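Local coordinates for extracellular solute-binding protein family 1 (Arthrobacter chlorophenolicus, PDB 4R2F) that binds the disaccharide laminaribiose and probably hands such sugars to a membrane transporter as its extracellular solute-binding component, at residues R156-R161 against A271-L276; D54-I59 against V330-K335; F102-F107 against N312-T317; W43-A48 against Q73-N78. All blocks are in the same frame, centred on the assembly; numbering follows the deposited sequence.

Contact 1 of 4, residues R156-R161 against A271-L276. With BGC (beta-D-glucopyranose), chain B.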
# COMPACT_ATOMS: atom_id res chain seq x y z
N ARG A 156 -0.15 -4.10 5.43
CA ARG A 156 -1.38 -3.58 6.06
C ARG A 156 -1.67 -4.26 7.40
O ARG A 156 -2.50 -5.17 7.47
CB ARG A 156 -2.56 -3.75 5.10
CG ARG A 156 -2.49 -2.82 3.89
CD ARG A 156 -2.95 -1.41 4.25
NE ARG A 156 -2.59 -0.45 3.21
CZ ARG A 156 -1.37 0.04 3.02
NH1 ARG A 156 -0.39 -0.24 3.86
NH2 ARG A 156 -1.16 0.89 2.03
N PRO A 157 -0.99 -3.82 8.46
CA PRO A 157 -1.23 -4.44 9.74
C PRO A 157 -2.48 -3.90 10.41
O PRO A 157 -2.93 -2.80 10.11
CB PRO A 157 0.02 -4.07 10.57
CG PRO A 157 0.89 -3.24 9.68
CD PRO A 157 0.02 -2.76 8.55
N LEU A 158 -3.00 -4.69 11.33
CA LEU A 158 -4.03 -4.24 12.24
C LEU A 158 -3.34 -3.67 13.48
O LEU A 158 -2.26 -4.13 13.87
CB LEU A 158 -4.94 -5.40 12.60
CG LEU A 158 -5.77 -5.94 11.42
CD1 LEU A 158 -6.33 -7.31 11.73
CD2 LEU A 158 -6.91 -5.00 11.07
N TRP A 159 -3.93 -2.61 14.02
CA TRP A 159 -3.40 -1.89 15.18
C TRP A 159 -4.51 -1.72 16.18
O TRP A 159 -5.68 -1.72 15.79
CB TRP A 159 -2.90 -0.49 14.78
CG TRP A 159 -1.70 -0.52 13.91
CD1 TRP A 159 -1.68 -0.74 12.58
CD2 TRP A 159 -0.33 -0.35 14.31
NE1 TRP A 159 -0.39 -0.72 12.11
CE2 TRP A 159 0.46 -0.48 13.15
CE3 TRP A 159 0.31 -0.08 15.53
CZ2 TRP A 159 1.85 -0.37 13.17
CZ3 TRP A 159 1.69 0.02 15.55
CH2 TRP A 159 2.45 -0.10 14.38
N TYR A 160 -4.13 -1.51 17.44
CA TYR A 160 -5.08 -1.21 18.49
C TYR A 160 -4.49 -0.27 19.50
O TYR A 160 -3.27 -0.13 19.62
CB TYR A 160 -5.60 -2.48 19.18
CG TYR A 160 -4.64 -3.19 20.12
CD1 TYR A 160 -3.57 -3.93 19.64
CD2 TYR A 160 -4.87 -3.20 21.49
CE1 TYR A 160 -2.70 -4.61 20.50
CE2 TYR A 160 -4.02 -3.89 22.36
CZ TYR A 160 -2.94 -4.60 21.87
OH TYR A 160 -2.09 -5.27 22.73
N ARG A 161 -5.37 0.38 20.24
CA ARG A 161 -4.95 1.23 21.33
C ARG A 161 -5.34 0.53 22.63
O ARG A 161 -6.52 0.33 22.92
CB ARG A 161 -5.57 2.61 21.18
CG ARG A 161 -5.13 3.61 22.23
CD ARG A 161 -5.78 4.97 21.99
NE ARG A 161 -5.02 5.90 21.12
CZ ARG A 161 -3.95 6.62 21.49
NH1 ARG A 161 -3.37 7.46 20.64
NH2 ARG A 161 -3.43 6.50 22.70
N ALA A 271 -9.80 6.27 17.60
CA ALA A 271 -9.74 4.98 16.93
C ALA A 271 -9.22 3.93 17.89
O ALA A 271 -8.13 4.10 18.40
CB ALA A 271 -8.82 5.07 15.71
N ALA A 272 -9.96 2.85 18.10
CA ALA A 272 -9.48 1.76 18.96
C ALA A 272 -8.81 0.64 18.19
O ALA A 272 -7.98 -0.06 18.74
CB ALA A 272 -10.63 1.18 19.78
N TYR A 273 -9.19 0.44 16.93
CA TYR A 273 -8.76 -0.74 16.19
C TYR A 273 -8.93 -0.46 14.71
O TYR A 273 -9.80 0.32 14.33
CB TYR A 273 -9.57 -1.95 16.65
CG TYR A 273 -9.16 -3.31 16.10
CD1 TYR A 273 -8.15 -4.05 16.70
CD2 TYR A 273 -9.81 -3.86 15.01
CE1 TYR A 273 -7.78 -5.30 16.20
CE2 TYR A 273 -9.45 -5.11 14.51
CZ TYR A 273 -8.44 -5.83 15.11
OH TYR A 273 -8.10 -7.06 14.64
N GLY A 274 -8.05 -1.00 13.89
CA GLY A 274 -8.18 -0.87 12.45
C GLY A 274 -6.95 -1.24 11.65
O GLY A 274 -5.90 -1.53 12.19
N MET A 275 -7.08 -1.17 10.33
CA MET A 275 -6.03 -1.57 9.41
C MET A 275 -5.32 -0.31 8.95
O MET A 275 -5.95 0.62 8.50
CB MET A 275 -6.62 -2.30 8.21
CG MET A 275 -5.64 -2.75 7.14
SD MET A 275 -6.35 -3.09 5.51
CE MET A 275 -6.78 -1.45 5.01
N LEU A 276 -4.01 -0.28 9.11
CA LEU A 276 -3.24 0.83 8.57
C LEU A 276 -1.91 0.39 7.94
O LEU A 276 -1.89 -0.40 7.01
CB LEU A 276 -3.06 1.94 9.62
CG LEU A 276 -2.82 3.35 9.09
CD1 LEU A 276 -3.56 3.59 7.79
CD2 LEU A 276 -3.17 4.41 10.11
C2 BGC B . 0.21 4.36 1.68
C3 BGC B . -0.37 4.38 0.26
C4 BGC B . -1.73 5.10 0.28
C5 BGC B . -1.60 6.49 0.96
C6 BGC B . -2.90 7.29 0.95
C1 BGC B . 0.20 5.78 2.28
O1 BGC B . 0.65 5.77 3.63
O2 BGC B . 1.53 3.81 1.66
O3 BGC B . -0.41 3.02 -0.23
O4 BGC B . -2.28 5.30 -1.03
O5 BGC B . -1.15 6.27 2.27
O6 BGC B . -3.96 6.52 1.53
O HOH W 1 -6.43 6.21 19.06
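The Tyr273 ring takes Tyr160 at its edge, near the ring plane, with Tyr160 CB 3.9 Å from Tyr273 CD1. Leu158 approaches the phenol end of the same ring, its CD1 3.4 Å from Tyr273 OH. The Trp159 indole has Gly274 O and Leu276 N at its edge. The Arg156 guanidinium points an edge at the sugar: NH2 of Arg156 lies 3.2 Å from O3 of the chain B glucose, in the guanidinium plane. The Arg156 chain bends at chi2 (-80°) and runs past Met275, whose CG is 3.8 Å from Arg156 CB. Asp154 and His207 hold the other guanidinium nitrogens and so position the group. Between the backbones, Trp159 and Gly274 bond in both directions. Leu276 N reaches Pro157 O at 2.9 Å, and Arg161 N reaches Ala272 O at 3.0 Å. Gly274 is almost fully extended, a backbone shape that suits glycine. Helix 204-215 covers Met275, and helix 259-267 covers Trp159. This is an antiparallel strand pair between helices, at home in one lobe of a two-lobed solute-binding protein, and it brings an arginine to the sugar cleft.

Contact 2 of 4, residues D54-I59 against V330-K335; sequences DAAKKI and VYYLGK
Tyr332 reaches across from helix 330-335 to touch both Ile59 and Ala56. Its CB leads out with CG anti to the backbone N (chi1 -163°), which sends the ring toward helix 54-59. Next along the ring, CD1 and CE1 of Tyr332 each lie 3.7 Å from Ile59 CG2. The two side chains cross at about a right angle. At the tip, Tyr332 OH stops 3.4 Å from Ala56 CB. Phe42 and Phe328 also meet this ring, so it is buried among aromatic neighbours. The two helices pack as a layer on the sheet of an alpha/beta lobe. Their short segments run at 134° to each other, between crossed and antiparallel, with axes 11.1 Å apart. That spacing is wide, and large side chains fill it. Ile59 sits in the middle. Its CG2 branch also touches Lys335, with Lys335 CB 3.8 Å away from Ile59 CG2. Lys335 then folds back over its own helix, bending at chi2 and chi3, and its CG lies over one face of the Tyr331 ring, toward the rim. Tyr331 supplies the polar link. Its OH donates to Ile59 O over a short 2.5 Å, and the carbonyl oxygen lies in the plane of the ring, at its edge. The acceptor is close to the C-terminal end of helix 50-61. Helix 337-341 lies against Ile59 as well, through Glu338 and Leu339.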
# COMPACT_ATOMS: atom_id res chain seq x y z
N ASP A 54 10.92 15.72 2.91
CA ASP A 54 12.12 16.54 3.16
C ASP A 54 13.41 15.73 3.02
O ASP A 54 14.35 16.15 2.34
CB ASP A 54 12.11 17.15 4.57
CG ASP A 54 11.00 18.17 4.77
OD1 ASP A 54 10.54 18.78 3.79
OD2 ASP A 54 10.60 18.39 5.93
N ALA A 55 13.44 14.57 3.66
CA ALA A 55 14.61 13.71 3.61
C ALA A 55 14.85 13.14 2.22
O ALA A 55 15.99 13.04 1.79
CB ALA A 55 14.49 12.58 4.62
N ALA A 56 13.79 12.75 1.53
CA ALA A 56 13.94 12.12 0.22
C ALA A 56 14.38 13.19 -0.79
O ALA A 56 15.18 12.92 -1.69
CB ALA A 56 12.63 11.47 -0.21
N LYS A 57 13.85 14.40 -0.63
CA LYS A 57 14.31 15.56 -1.42
C LYS A 57 15.82 15.75 -1.29
O LYS A 57 16.51 15.84 -2.29
CB LYS A 57 13.60 16.81 -0.94
CG LYS A 57 13.94 18.07 -1.72
CD LYS A 57 13.05 19.21 -1.23
CE LYS A 57 13.73 20.56 -1.34
NZ LYS A 57 13.74 20.99 -2.76
N LYS A 58 16.33 15.79 -0.06
CA LYS A 58 17.78 15.99 0.15
C LYS A 58 18.61 14.86 -0.45
O LYS A 58 19.64 15.12 -1.08
CB LYS A 58 18.13 16.18 1.62
CG LYS A 58 17.98 17.62 2.07
CD LYS A 58 18.00 17.75 3.58
CE LYS A 58 17.50 19.12 4.03
NZ LYS A 58 16.67 18.98 5.26
N ILE A 59 18.15 13.62 -0.32
CA ILE A 59 18.84 12.51 -0.96
C ILE A 59 18.91 12.71 -2.48
O ILE A 59 19.99 12.67 -3.08
CB ILE A 59 18.19 11.17 -0.60
CG1 ILE A 59 18.45 10.87 0.87
CG2 ILE A 59 18.76 10.03 -1.45
CD1 ILE A 59 17.68 9.69 1.39
N VAL A 330 20.56 3.94 -9.18
CA VAL A 330 21.54 3.17 -8.40
C VAL A 330 21.98 3.98 -7.17
O VAL A 330 22.08 3.45 -6.04
CB VAL A 330 22.74 2.79 -9.30
CG1 VAL A 330 23.86 2.15 -8.51
CG2 VAL A 330 22.27 1.85 -10.40
N TYR A 331 22.22 5.25 -7.39
CA TYR A 331 22.54 6.17 -6.29
C TYR A 331 21.43 6.16 -5.24
O TYR A 331 21.68 6.04 -4.03
CB TYR A 331 22.78 7.59 -6.86
CG TYR A 331 22.70 8.68 -5.82
CD1 TYR A 331 23.81 9.03 -5.04
CD2 TYR A 331 21.50 9.35 -5.60
CE1 TYR A 331 23.72 10.04 -4.08
CE2 TYR A 331 21.40 10.35 -4.66
CZ TYR A 331 22.50 10.69 -3.89
OH TYR A 331 22.32 11.70 -2.97
N TYR A 332 20.18 6.29 -5.70
CA TYR A 332 19.06 6.44 -4.76
C TYR A 332 18.87 5.15 -3.96
O TYR A 332 18.76 5.20 -2.75
CB TYR A 332 17.79 6.83 -5.50
CG TYR A 332 16.65 7.39 -4.65
CD1 TYR A 332 16.70 8.70 -4.16
CD2 TYR A 332 15.50 6.64 -4.39
CE1 TYR A 332 15.66 9.23 -3.40
CE2 TYR A 332 14.44 7.16 -3.64
CZ TYR A 332 14.52 8.46 -3.14
OH TYR A 332 13.49 9.01 -2.43
N LEU A 333 18.88 4.01 -4.63
CA LEU A 333 18.78 2.73 -3.89
C LEU A 333 19.86 2.56 -2.82
O LEU A 333 19.58 2.04 -1.74
CB LEU A 333 18.85 1.55 -4.85
CG LEU A 333 17.63 1.38 -5.74
CD1 LEU A 333 17.96 0.40 -6.84
CD2 LEU A 333 16.46 0.91 -4.90
N GLY A 334 21.06 3.05 -3.11
CA GLY A 334 22.18 2.99 -2.18
C GLY A 334 22.02 3.84 -0.92
O GLY A 334 22.68 3.57 0.06
N LYS A 335 21.15 4.85 -0.93
CA LYS A 335 20.92 5.73 0.21
C LYS A 335 19.63 5.45 1.00
O LYS A 335 19.37 6.02 2.09
CB LYS A 335 20.96 7.20 -0.28
CG LYS A 335 22.31 7.63 -0.86
CD LYS A 335 23.12 8.53 0.06
CE LYS A 335 22.65 9.98 -0.02
NZ LYS A 335 22.92 10.79 1.21

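Contact 3 of 4, residues F102-F107 against N312-T317; sequences FQAFQF and NIMMYT
Helix 103-107 lies along strand 312-316 with the two segments running nearly the same way, 22° apart, and their axes are 9.4 Å from each other. The backbones come nearest at Ala104 and Met314, whose CA atoms are 6.2 Å apart. Met314 is the central side chain. Its CG stands between the backbone N and the carbonyl carbon (chi1 67°), and the chain brings the sulfur up under the start of the helix. There Met314 SD lies 3.7 Å from Ala104 N and 3.8 Å from Ala104 CB. Gln103 crosses the methionine at about a right angle, and its CG also touches the sulfur. Beyond CG the glutamine is extended, so its amide passes Met314 and arrives at Tyr316. NE2 of Gln103 donates a weak hydrogen bond to Tyr316 OH at 3.3 Å. Further along the helix, Phe107 CD2 meets Tyr316 CE2 at 4.0 Å. These two rings lie obliquely, with planes at 55°. Phe84 of helix 80-89 packs against Gln103, Phe107 and Tyr316, while Ala148 of strand 145-161 packs on Ala104. The polar groups have second partners: Gln103 OE1 accepts from Gly100 N, and Tyr316 OH is bonded to Ser97 OG. The chemistry is therefore that of a buried helix-on-sheet interface held by sulfur, methyl and ring packing. The amide of Gln103 is engaged at both its oxygen and, weakly, its nitrogen, which limits its rotation, and it carries one weak polar link into the apolar layer.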
# COMPACT_ATOMS: atom_id res chain seq x y z
N PHE A 102 1.62 -0.92 -9.10
CA PHE A 102 1.57 -1.62 -10.41
C PHE A 102 1.62 -0.73 -11.62
O PHE A 102 1.58 -1.21 -12.71
CB PHE A 102 0.31 -2.49 -10.46
CG PHE A 102 0.08 -3.23 -9.17
CD1 PHE A 102 0.89 -4.29 -8.81
CD2 PHE A 102 -0.88 -2.80 -8.27
CE1 PHE A 102 0.72 -4.94 -7.62
CE2 PHE A 102 -1.07 -3.45 -7.08
CZ PHE A 102 -0.27 -4.52 -6.75
N GLN A 103 1.72 0.57 -11.38
CA GLN A 103 1.85 1.60 -12.40
C GLN A 103 2.91 1.30 -13.50
O GLN A 103 2.68 1.51 -14.68
CB GLN A 103 2.19 2.87 -11.60
CG GLN A 103 2.60 4.10 -12.32
CD GLN A 103 2.65 5.28 -11.35
OE1 GLN A 103 1.73 5.47 -10.56
NE2 GLN A 103 3.70 6.06 -11.43
N ALA A 104 4.06 0.79 -13.10
CA ALA A 104 5.11 0.46 -14.05
C ALA A 104 4.62 -0.55 -15.13
O ALA A 104 5.07 -0.50 -16.27
CB ALA A 104 6.30 -0.10 -13.30
N PHE A 105 3.71 -1.46 -14.78
CA PHE A 105 3.21 -2.42 -15.77
C PHE A 105 2.30 -1.75 -16.83
O PHE A 105 2.32 -2.16 -17.97
CB PHE A 105 2.49 -3.60 -15.12
CG PHE A 105 3.40 -4.48 -14.29
CD1 PHE A 105 4.11 -5.50 -14.89
CD2 PHE A 105 3.58 -4.25 -12.93
CE1 PHE A 105 4.96 -6.29 -14.13
CE2 PHE A 105 4.41 -5.04 -12.17
CZ PHE A 105 5.10 -6.06 -12.77
N GLN A 106 1.51 -0.76 -16.42
CA GLN A 106 0.67 -0.01 -17.34
C GLN A 106 1.55 0.73 -18.30
O GLN A 106 1.34 0.69 -19.51
CB GLN A 106 -0.22 0.99 -16.61
CG GLN A 106 -1.24 1.66 -17.51
CD GLN A 106 -2.02 0.66 -18.36
OE1 GLN A 106 -2.16 0.83 -19.57
NE2 GLN A 106 -2.52 -0.39 -17.72
N PHE A 107 2.57 1.42 -17.78
CA PHE A 107 3.40 2.24 -18.68
C PHE A 107 4.30 1.39 -19.55
O PHE A 107 4.68 1.78 -20.66
CB PHE A 107 4.16 3.33 -17.90
CG PHE A 107 3.26 4.35 -17.27
CD1 PHE A 107 2.33 5.03 -18.06
CD2 PHE A 107 3.29 4.61 -15.91
CE1 PHE A 107 1.46 5.94 -17.51
CE2 PHE A 107 2.41 5.52 -15.35
CZ PHE A 107 1.50 6.19 -16.15
N ASN A 312 7.85 0.06 -6.01
CA ASN A 312 8.99 -0.00 -6.92
C ASN A 312 9.31 1.36 -7.52
O ASN A 312 8.49 2.28 -7.53
CB ASN A 312 8.68 -1.02 -8.04
CG ASN A 312 7.33 -0.79 -8.70
OD1 ASN A 312 6.28 -1.37 -8.29
ND2 ASN A 312 7.32 0.07 -9.69
N ILE A 313 10.56 1.49 -7.97
CA ILE A 313 11.05 2.67 -8.63
C ILE A 313 11.16 2.35 -10.09
O ILE A 313 11.74 1.33 -10.47
CB ILE A 313 12.45 3.11 -8.12
CG1 ILE A 313 12.42 3.31 -6.62
CG2 ILE A 313 12.92 4.39 -8.80
CD1 ILE A 313 13.74 3.79 -6.04
N MET A 314 10.66 3.29 -10.89
CA MET A 314 10.50 3.09 -12.30
C MET A 314 11.15 4.22 -13.08
O MET A 314 11.27 5.36 -12.62
CB MET A 314 9.00 2.91 -12.66
CG MET A 314 8.08 4.08 -12.48
SD MET A 314 6.36 3.59 -12.30
CE MET A 314 6.31 3.33 -10.54
N MET A 315 11.64 3.86 -14.25
CA MET A 315 12.29 4.80 -15.15
C MET A 315 11.41 4.92 -16.41
O MET A 315 10.71 3.97 -16.75
CB MET A 315 13.71 4.28 -15.52
CG MET A 315 14.76 4.33 -14.43
SD MET A 315 16.40 3.80 -14.96
CE MET A 315 16.04 2.12 -15.33
N TYR A 316 11.47 6.06 -17.08
CA TYR A 316 10.62 6.36 -18.24
C TYR A 316 11.45 6.70 -19.47
O TYR A 316 12.57 7.19 -19.35
CB TYR A 316 9.74 7.57 -17.94
CG TYR A 316 8.77 7.37 -16.79
CD1 TYR A 316 9.19 7.49 -15.48
CD2 TYR A 316 7.46 7.06 -17.03
CE1 TYR A 316 8.31 7.31 -14.43
CE2 TYR A 316 6.57 6.88 -15.99
CZ TYR A 316 6.98 7.01 -14.69
OH TYR A 316 6.07 6.86 -13.65
N THR A 317 10.86 6.50 -20.66
CA THR A 317 11.55 6.80 -21.91
C THR A 317 11.82 8.29 -22.08
O THR A 317 12.79 8.66 -22.73
CB THR A 317 10.78 6.30 -23.15
OG1 THR A 317 9.45 6.81 -23.13
CG2 THR A 317 10.76 4.76 -23.20

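Contact 4 of 4, residues W43-A48 against Q73-N78; sequences WDMPWA and QIIQWN. With BGC (beta-D-glucopyranose), chain B; BGC (beta-D-glucopyranose), chain C.
Strands 40-44 and 70-74 are the two parallel strands of a beta-alpha-beta unit, joined through helix 50-61, and beyond their C-terminal ends Trp47 and Trp77 enter the sugar pocket. In the strands, Asp44 N bonds to Gln73 O and Ile75 N bonds to Asp44 O, both at 2.9 Å. The Trp43 indole lies beside them with one face covered. Ile75 CD1 sits 3.7 Å from the centroid of its six-membered ring, and Gln73 CG lies over the five-membered ring, both as CH-pi contacts. Toward the pocket, Trp77 is sandwiched. Met45 CE and Pro46 CD cover one face, with Met45 CE 3.9 Å from the six-membered centroid. The chain B glucose covers the other face, its C5 3.6 Å from Trp77 NE1. This is the usual aromatic platform for a sugar. Met45 folds back through bends at chi2 and chi3 to reach the ring and lays its sulfur 3.9 Å from Ile75 CB. The Trp77 edge points at the face of Trp47 in a T-shaped pair, planes at 87°. The edge of Trp47 in turn meets O2 of the chain C glucose. Ile75 O is buried here without a polar partner. Pro46 centres an inverse gamma turn, and its carbonyl O accepts from Trp77 NE1 at 2.9 Å, with the donor well above the carbonyl plane.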
# COMPACT_ATOMS: atom_id res chain seq x y z
N TRP A 43 9.93 12.13 -9.60
CA TRP A 43 8.66 12.35 -8.94
C TRP A 43 8.47 11.30 -7.86
O TRP A 43 8.66 10.10 -8.10
CB TRP A 43 7.51 12.24 -9.94
CG TRP A 43 7.39 13.40 -10.92
CD1 TRP A 43 8.28 14.41 -11.13
CD2 TRP A 43 6.31 13.62 -11.82
NE1 TRP A 43 7.81 15.26 -12.11
CE2 TRP A 43 6.60 14.80 -12.55
CE3 TRP A 43 5.11 12.94 -12.08
CZ2 TRP A 43 5.75 15.31 -13.54
CZ3 TRP A 43 4.24 13.46 -13.05
CH2 TRP A 43 4.58 14.64 -13.77
N ASP A 44 8.00 11.76 -6.70
CA ASP A 44 7.87 10.94 -5.50
C ASP A 44 6.51 11.21 -4.84
O ASP A 44 5.93 12.29 -5.03
CB ASP A 44 8.99 11.31 -4.52
CG ASP A 44 9.24 10.22 -3.44
OD1 ASP A 44 8.91 9.04 -3.67
OD2 ASP A 44 9.82 10.56 -2.39
N MET A 45 6.00 10.27 -4.06
CA MET A 45 4.68 10.39 -3.46
C MET A 45 4.87 10.86 -1.99
O MET A 45 5.98 10.79 -1.44
CB MET A 45 3.95 9.05 -3.49
CG MET A 45 3.83 8.37 -4.87
SD MET A 45 3.29 9.41 -6.23
CE MET A 45 1.60 9.65 -5.75
N PRO A 46 3.77 11.25 -1.34
CA PRO A 46 3.86 11.49 0.09
C PRO A 46 3.70 10.14 0.77
O PRO A 46 2.58 9.72 1.10
CB PRO A 46 2.67 12.45 0.36
CG PRO A 46 2.14 12.83 -0.99
CD PRO A 46 2.45 11.64 -1.84
N TRP A 47 4.81 9.44 0.89
CA TRP A 47 4.84 8.11 1.48
C TRP A 47 4.53 8.00 2.97
O TRP A 47 3.97 7.02 3.42
CB TRP A 47 6.12 7.37 1.08
CG TRP A 47 6.10 6.98 -0.36
CD1 TRP A 47 6.80 7.56 -1.37
CD2 TRP A 47 5.31 5.96 -0.96
NE1 TRP A 47 6.51 6.95 -2.55
CE2 TRP A 47 5.60 5.96 -2.33
CE3 TRP A 47 4.39 5.03 -0.46
CZ2 TRP A 47 5.00 5.07 -3.20
CZ3 TRP A 47 3.81 4.16 -1.33
CH2 TRP A 47 4.11 4.18 -2.69
N ALA A 48 4.98 8.97 3.75
CA ALA A 48 4.74 8.93 5.18
C ALA A 48 4.38 10.31 5.72
O ALA A 48 3.39 10.89 5.31
CB ALA A 48 5.93 8.31 5.89
N GLN A 73 10.19 16.27 -7.05
CA GLN A 73 8.86 16.83 -7.09
C GLN A 73 7.86 15.86 -6.48
O GLN A 73 7.88 14.68 -6.80
CB GLN A 73 8.55 17.08 -8.55
CG GLN A 73 7.09 17.11 -8.90
CD GLN A 73 6.74 18.46 -9.35
OE1 GLN A 73 6.48 19.34 -8.53
NE2 GLN A 73 6.81 18.67 -10.66
N ILE A 74 6.98 16.37 -5.62
CA ILE A 74 5.97 15.56 -4.94
C ILE A 74 4.67 15.54 -5.73
O ILE A 74 4.15 16.58 -6.09
CB ILE A 74 5.63 16.10 -3.54
CG1 ILE A 74 6.87 16.10 -2.65
CG2 ILE A 74 4.54 15.24 -2.90
CD1 ILE A 74 6.69 16.96 -1.40
N ILE A 75 4.17 14.35 -6.00
CA ILE A 75 2.88 14.15 -6.63
C ILE A 75 1.92 13.73 -5.53
O ILE A 75 2.23 12.84 -4.77
CB ILE A 75 2.96 13.04 -7.70
CG1 ILE A 75 4.01 13.39 -8.75
CG2 ILE A 75 1.60 12.81 -8.34
CD1 ILE A 75 3.72 14.66 -9.54
N GLN A 76 0.77 14.39 -5.42
CA GLN A 76 -0.21 14.05 -4.38
C GLN A 76 -0.92 12.72 -4.68
O GLN A 76 -1.03 12.32 -5.83
CB GLN A 76 -1.24 15.17 -4.21
CG GLN A 76 -0.66 16.52 -3.77
CD GLN A 76 0.12 16.45 -2.46
OE1 GLN A 76 1.24 16.95 -2.35
NE2 GLN A 76 -0.46 15.82 -1.46
N TRP A 77 -1.40 12.04 -3.64
CA TRP A 77 -2.10 10.80 -3.85
C TRP A 77 -3.43 10.96 -4.59
O TRP A 77 -3.80 10.08 -5.38
CB TRP A 77 -2.33 10.08 -2.53
CG TRP A 77 -1.14 9.35 -2.06
CD1 TRP A 77 -0.41 9.60 -0.93
CD2 TRP A 77 -0.52 8.24 -2.70
NE1 TRP A 77 0.63 8.70 -0.83
CE2 TRP A 77 0.58 7.85 -1.90
CE3 TRP A 77 -0.80 7.51 -3.86
CZ2 TRP A 77 1.40 6.79 -2.25
CZ3 TRP A 77 0.01 6.46 -4.20
CH2 TRP A 77 1.11 6.11 -3.41
N ASN A 78 -4.17 12.04 -4.34
CA ASN A 78 -5.51 12.13 -4.94
C ASN A 78 -5.39 12.19 -6.46
O ASN A 78 -4.65 13.03 -7.01
CB ASN A 78 -6.30 13.33 -4.43
CG ASN A 78 -7.79 13.21 -4.73
OD1 ASN A 78 -8.45 12.23 -4.34
ND2 ASN A 78 -8.33 14.18 -5.43
C2 BGC B . 0.21 4.36 1.68
C3 BGC B . -0.37 4.38 0.26
C4 BGC B . -1.73 5.10 0.28
C5 BGC B . -1.60 6.49 0.96
C6 BGC B . -2.90 7.29 0.95
C1 BGC B . 0.20 5.78 2.28
O1 BGC B . 0.65 5.77 3.63
O2 BGC B . 1.53 3.81 1.66
O3 BGC B . -0.41 3.02 -0.23
O4 BGC B . -2.28 5.30 -1.03
O5 BGC B . -1.15 6.27 2.27
O6 BGC B . -3.96 6.52 1.53
C2 BGC C . 0.38 1.56 -1.94
C3 BGC C . 0.60 1.54 -3.45
C4 BGC C . -0.73 1.72 -4.17
C5 BGC C . -1.42 2.99 -3.69
C6 BGC C . -2.82 3.15 -4.29
C1 BGC C . -0.23 2.92 -1.63
O2 BGC C . 1.61 1.39 -1.24
O3 BGC C . 1.21 0.31 -3.85
O4 BGC C . -0.50 1.87 -5.57
O5 BGC C . -1.52 2.98 -2.26
O6 BGC C . -3.71 2.08 -3.90

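Overall arrangement
All four contacts are largely buried, but contact 4 has exposed residues, Gln73, Ile74 and Gln76. Contacts 1, 3 and 4 reach one mixed sheet, and strands 145-161 and 306-316 are neighbours in it. Contacts 1 and 4 both touch the chain B glucose, though their centres are 24 Å apart: contact 1 offers a guanidinium, contact 4 an indole face. Contacts 2 and 3 do not touch the sugar, though contact 3 comes close to it. They rest on apolar packing with one tyrosine hydroxyl bond each, donated in contact 2 and weakly accepted in contact 3. They meet where Tyr332 CD2 lies 3.7 Å from Ile313 CD1. Contact 2 also touches contact 4, through Ala56 and Asp44.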